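Local coordinates for protein maleate cis-trans isomerase (Pseudomonas putida, PDB 4FQ5) that probably catalyses the cis-trans isomerisation of the carbon-carbon double bond of maleate, giving fumarate, at residues C103-M108 with T137-I143; T165-V169 with D181-L185. The protein carries 1 engineered substitution. All blocks are in the same frame, centred on the assembly; numbering follows the deposited sequence.

Interaction 1 of 2, residues C103-M108 with T137-I143; sequences CLVAIM and TSAGALI. With MAE (maleic acid), chain C.
L104 and A139 meet where two helices start close together, each at the C-terminal end of a parallel strand, where sheet-based α/β enzymes commonly build an active site. The axes of helices 104-108 and 138-143 cross nearly at right angles (93°), and A139, a small residue, takes side chains from L104, I107 and M108. L104 lies closest: its CD2 is 3.5 Å from A139 CA, tighter than usual for two carbons, and also packs on CD2 of L142. With CG anti to the backbone N (chi1 172°), the L104 side chain leaves the helix start sidelong and carries CD2 over A139, while CB stays near S138 CB. I107 leaves its helix toward the other and sets CG2 3.6 Å from A139 CB. The extended chain of M108 passes the same methyl and ends tip to tip with I143, CE to CD1 3.5 Å. One water adds a polar link, accepting from A139 N at 3.0 Å and donating weakly to C103 O.

The ligand sits at the N-terminal end of helix 104-108. C103, the predicted nucleophile at the N-cap position, has its SG covalently bonded to C3 of the maleic acid. The first turn offers its backbone to one carboxylate, through weak hydrogen bonds from L104 N to O4 and from V105 N to O3; the helix start would probably help stabilise that negative charge. The maleic acid is also hydrogen-bonded to Y160, N38, N190, V222 and Q223. Further out, S138 OG is hydrogen-bonded to the backbone oxygens of Y101 and A102, which tie its helix to the strand leading to C103. T137 caps that helix, its OG1 accepting from G140 N at 3.0 Å with an N-H...O angle of 156°.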
# COMPACT_ATOMS: atom_id res chain seq x y z
N CYS A 103 -20.35 15.12 -10.73
CA CYS A 103 -20.39 15.74 -12.06
C CYS A 103 -20.49 17.28 -12.06
O CYS A 103 -21.52 17.87 -11.81
CB CYS A 103 -21.49 15.12 -12.89
SG CYS A 103 -21.60 15.66 -14.60
N LEU A 104 -19.38 17.88 -12.41
CA LEU A 104 -19.21 19.34 -12.48
C LEU A 104 -20.21 20.01 -13.42
O LEU A 104 -20.86 20.98 -13.04
CB LEU A 104 -17.77 19.65 -12.93
CG LEU A 104 -17.10 20.98 -13.32
CD1 LEU A 104 -17.90 21.89 -14.25
CD2 LEU A 104 -16.57 21.76 -12.12
N VAL A 105 -20.31 19.49 -14.64
CA VAL A 105 -21.13 20.14 -15.67
C VAL A 105 -22.64 20.03 -15.39
O VAL A 105 -23.41 20.91 -15.78
CB VAL A 105 -20.74 19.66 -17.09
CG1 VAL A 105 -21.28 18.27 -17.39
CG2 VAL A 105 -21.21 20.67 -18.13
N ALA A 106 -23.05 18.97 -14.70
CA ALA A 106 -24.45 18.76 -14.35
C ALA A 106 -24.92 19.86 -13.41
O ALA A 106 -26.03 20.38 -13.55
CB ALA A 106 -24.63 17.40 -13.70
N ILE A 107 -24.07 20.22 -12.46
CA ILE A 107 -24.36 21.32 -11.55
C ILE A 107 -24.37 22.66 -12.29
O ILE A 107 -25.35 23.40 -12.21
CB ILE A 107 -23.37 21.35 -10.36
CG1 ILE A 107 -23.58 20.15 -9.42
CG2 ILE A 107 -23.45 22.68 -9.62
CD1 ILE A 107 -25.00 19.97 -8.90
N MET A 108 -23.30 22.95 -13.01
CA MET A 108 -23.18 24.23 -13.71
C MET A 108 -24.26 24.42 -14.79
O MET A 108 -24.73 25.53 -15.00
CB MET A 108 -21.76 24.45 -14.25
CG MET A 108 -20.69 24.56 -13.15
SD MET A 108 -19.09 25.17 -13.72
CE MET A 108 -18.15 25.24 -12.21
N THR A 137 -19.85 19.44 -3.86
CA THR A 137 -20.02 19.23 -5.29
C THR A 137 -18.69 19.54 -5.96
O THR A 137 -17.95 20.41 -5.50
CB THR A 137 -21.14 20.11 -5.90
OG1 THR A 137 -20.74 21.48 -5.90
CG2 THR A 137 -22.46 19.95 -5.12
N SER A 138 -18.39 18.81 -7.04
CA SER A 138 -17.21 19.06 -7.88
C SER A 138 -17.14 20.51 -8.35
O SER A 138 -16.07 21.11 -8.36
CB SER A 138 -17.27 18.18 -9.12
OG SER A 138 -17.10 16.83 -8.76
N ALA A 139 -18.29 21.04 -8.75
CA ALA A 139 -18.39 22.40 -9.25
C ALA A 139 -17.97 23.40 -8.18
O ALA A 139 -17.12 24.26 -8.44
CB ALA A 139 -19.81 22.70 -9.74
N GLY A 140 -18.54 23.26 -6.99
CA GLY A 140 -18.23 24.14 -5.86
C GLY A 140 -16.80 23.97 -5.39
O GLY A 140 -16.12 24.95 -5.07
N ALA A 141 -16.34 22.72 -5.36
CA ALA A 141 -14.97 22.40 -4.95
C ALA A 141 -13.96 23.08 -5.86
O ALA A 141 -12.98 23.65 -5.38
CB ALA A 141 -14.76 20.89 -4.96
N LEU A 142 -14.21 23.03 -7.17
CA LEU A 142 -13.33 23.67 -8.15
C LEU A 142 -13.22 25.17 -7.88
O LEU A 142 -12.11 25.71 -7.82
CB LEU A 142 -13.78 23.40 -9.59
CG LEU A 142 -12.76 23.84 -10.66
CD1 LEU A 142 -11.60 22.85 -10.74
CD2 LEU A 142 -13.41 24.01 -12.03
N ILE A 143 -14.37 25.83 -7.72
CA ILE A 143 -14.39 27.26 -7.40
C ILE A 143 -13.66 27.55 -6.09
O ILE A 143 -12.81 28.44 -6.03
CB ILE A 143 -15.82 27.85 -7.42
CG1 ILE A 143 -16.27 28.09 -8.85
CG2 ILE A 143 -15.88 29.19 -6.68
CD1 ILE A 143 -17.29 27.09 -9.34
C1 MAE C . -18.60 13.15 -15.86
O1 MAE C . -18.67 11.91 -15.82
O2 MAE C . -17.57 13.77 -16.18
C2 MAE C . -19.80 13.91 -15.52
C3 MAE C . -19.82 15.20 -15.21
C4 MAE C . -18.62 16.07 -15.14
O3 MAE C . -18.51 16.96 -15.97
O4 MAE C . -17.78 15.94 -14.25
O HOH W 1 -20.56 19.06 -9.16

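Interaction 2 of 2, residues T165-V169 with D181-L185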
# COMPACT_ATOMS: atom_id res chain seq x y z
N THR A 165 -19.25 23.52 -22.61
CA THR A 165 -18.00 24.15 -22.20
C THR A 165 -18.20 25.65 -21.96
O THR A 165 -17.67 26.22 -21.00
CB THR A 165 -16.88 23.92 -23.25
OG1 THR A 165 -16.67 22.51 -23.42
CG2 THR A 165 -15.57 24.58 -22.82
N GLU A 166 -18.98 26.28 -22.84
CA GLU A 166 -19.32 27.70 -22.73
C GLU A 166 -20.02 28.00 -21.41
O GLU A 166 -19.68 28.96 -20.73
CB GLU A 166 -20.23 28.11 -23.87
CG GLU A 166 -19.77 29.35 -24.60
CD GLU A 166 -18.83 29.02 -25.73
OE1 GLU A 166 -19.33 28.61 -26.81
OE2 GLU A 166 -17.61 29.18 -25.55
N LEU A 167 -21.00 27.17 -21.07
CA LEU A 167 -21.73 27.29 -19.80
C LEU A 167 -20.77 27.24 -18.61
O LEU A 167 -20.90 28.04 -17.69
CB LEU A 167 -22.78 26.18 -19.66
CG LEU A 167 -24.23 26.40 -20.09
CD1 LEU A 167 -24.38 27.02 -21.48
CD2 LEU A 167 -24.99 25.08 -20.02
N VAL A 168 -19.83 26.30 -18.65
CA VAL A 168 -18.87 26.10 -17.56
C VAL A 168 -17.99 27.33 -17.39
O VAL A 168 -17.86 27.87 -16.29
CB VAL A 168 -18.03 24.83 -17.78
CG1 VAL A 168 -16.87 24.76 -16.79
CG2 VAL A 168 -18.90 23.59 -17.65
N VAL A 169 -17.41 27.79 -18.50
CA VAL A 169 -16.58 28.99 -18.50
C VAL A 169 -17.36 30.21 -17.99
O VAL A 169 -16.86 30.96 -17.15
CB VAL A 169 -15.96 29.24 -19.90
CG1 VAL A 169 -15.39 30.65 -20.00
CG2 VAL A 169 -14.89 28.21 -20.19
N ASP A 181 -7.46 31.19 -21.94
CA ASP A 181 -7.58 30.10 -22.88
C ASP A 181 -8.38 28.94 -22.31
O ASP A 181 -8.26 28.60 -21.13
CB ASP A 181 -6.19 29.59 -23.29
CG ASP A 181 -5.64 30.31 -24.51
OD1 ASP A 181 -5.17 29.61 -25.43
OD2 ASP A 181 -5.68 31.56 -24.55
N TYR A 182 -9.22 28.34 -23.15
CA TYR A 182 -9.88 27.10 -22.80
C TYR A 182 -10.01 26.22 -24.03
O TYR A 182 -10.04 26.72 -25.16
CB TYR A 182 -11.24 27.34 -22.12
CG TYR A 182 -12.28 28.11 -22.92
CD1 TYR A 182 -13.15 27.45 -23.77
CD2 TYR A 182 -12.41 29.49 -22.78
CE1 TYR A 182 -14.12 28.15 -24.49
CE2 TYR A 182 -13.36 30.20 -23.49
CZ TYR A 182 -14.21 29.52 -24.34
OH TYR A 182 -15.17 30.22 -25.05
N ARG A 183 -10.04 24.91 -23.81
CA ARG A 183 -10.20 23.93 -24.88
C ARG A 183 -11.31 22.95 -24.55
O ARG A 183 -11.47 22.56 -23.40
CB ARG A 183 -8.90 23.14 -25.12
CG ARG A 183 -7.72 23.95 -25.63
CD ARG A 183 -7.76 24.20 -27.14
NE ARG A 183 -6.61 24.98 -27.58
CZ ARG A 183 -6.53 26.31 -27.54
NH1 ARG A 183 -7.56 27.04 -27.09
NH2 ARG A 183 -5.43 26.93 -27.96
N ALA A 184 -12.05 22.55 -25.58
CA ALA A 184 -13.12 21.58 -25.45
C ALA A 184 -12.87 20.44 -26.41
O ALA A 184 -12.76 20.66 -27.62
CB ALA A 184 -14.46 22.25 -25.74
N LEU A 185 -12.78 19.22 -25.90
CA LEU A 185 -12.48 18.06 -26.74
C LEU A 185 -13.68 17.57 -27.54
O LEU A 185 -13.52 16.78 -28.48
CB LEU A 185 -11.90 16.91 -25.91
CG LEU A 185 -10.62 17.20 -25.11
CD1 LEU A 185 -10.19 15.94 -24.37
CD2 LEU A 185 -9.49 17.73 -25.99
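Within the β-α-β unit formed by strand 153-158, helix 162-174 and strand 178-184, the helix packs on its following strand largely round the ring of Y182. V169 covers one face: CG2 sits 3.9 Å from the ring centroid and 15° off the normal, a CH-pi contact. T165 brings its methyl CG2 to CD1 of the same ring obliquely. At the far end of the ring, Y182 OH donates to E166 OE2 over 2.7 Å, meeting that oxygen nearly along its C-O axis, with carboxylate and ring planes 71° apart. E166 starts out pointing away from the strand, and the bend at chi2 turns its carboxylate back to the hydroxyl. Y182 holds CG between the backbone N and the carbonyl carbon, which directs the ring at the helix. Two residues on, A184 presents CB to T165 OG1 at 3.2 Å; that hydroxyl is engaged in hydrogen bonds with T158 and M161, tying the helix start to the preceding strand and loop. Helix and strand axes run at 149°, the roughly antiparallel packing typical of a β-α-β crossover in a parallel sheet.

In the fold
Interaction 1 closes before interaction 2 opens along the chain, and their centres lie 14 Å apart. The first belongs to the four-stranded parallel sheet that contains strands 98-101 and 135-137, the second to the other four-stranded parallel sheet, at its outermost strand within the chain, 178-184. Helix 162-174 brings them together: V168, on a different side of the helix from the residues facing Y182, packs against L104, V105 and M108, with its CG2 3.7 Å from V105 CG2. A peripheral helix-strand contact and a buried, ligand-bearing one therefore meet through one helix. Such packing brings a helix of one sheet's half against a helix of the other's, near the bound maleic acid, consistent with a pocket lined by residues from both.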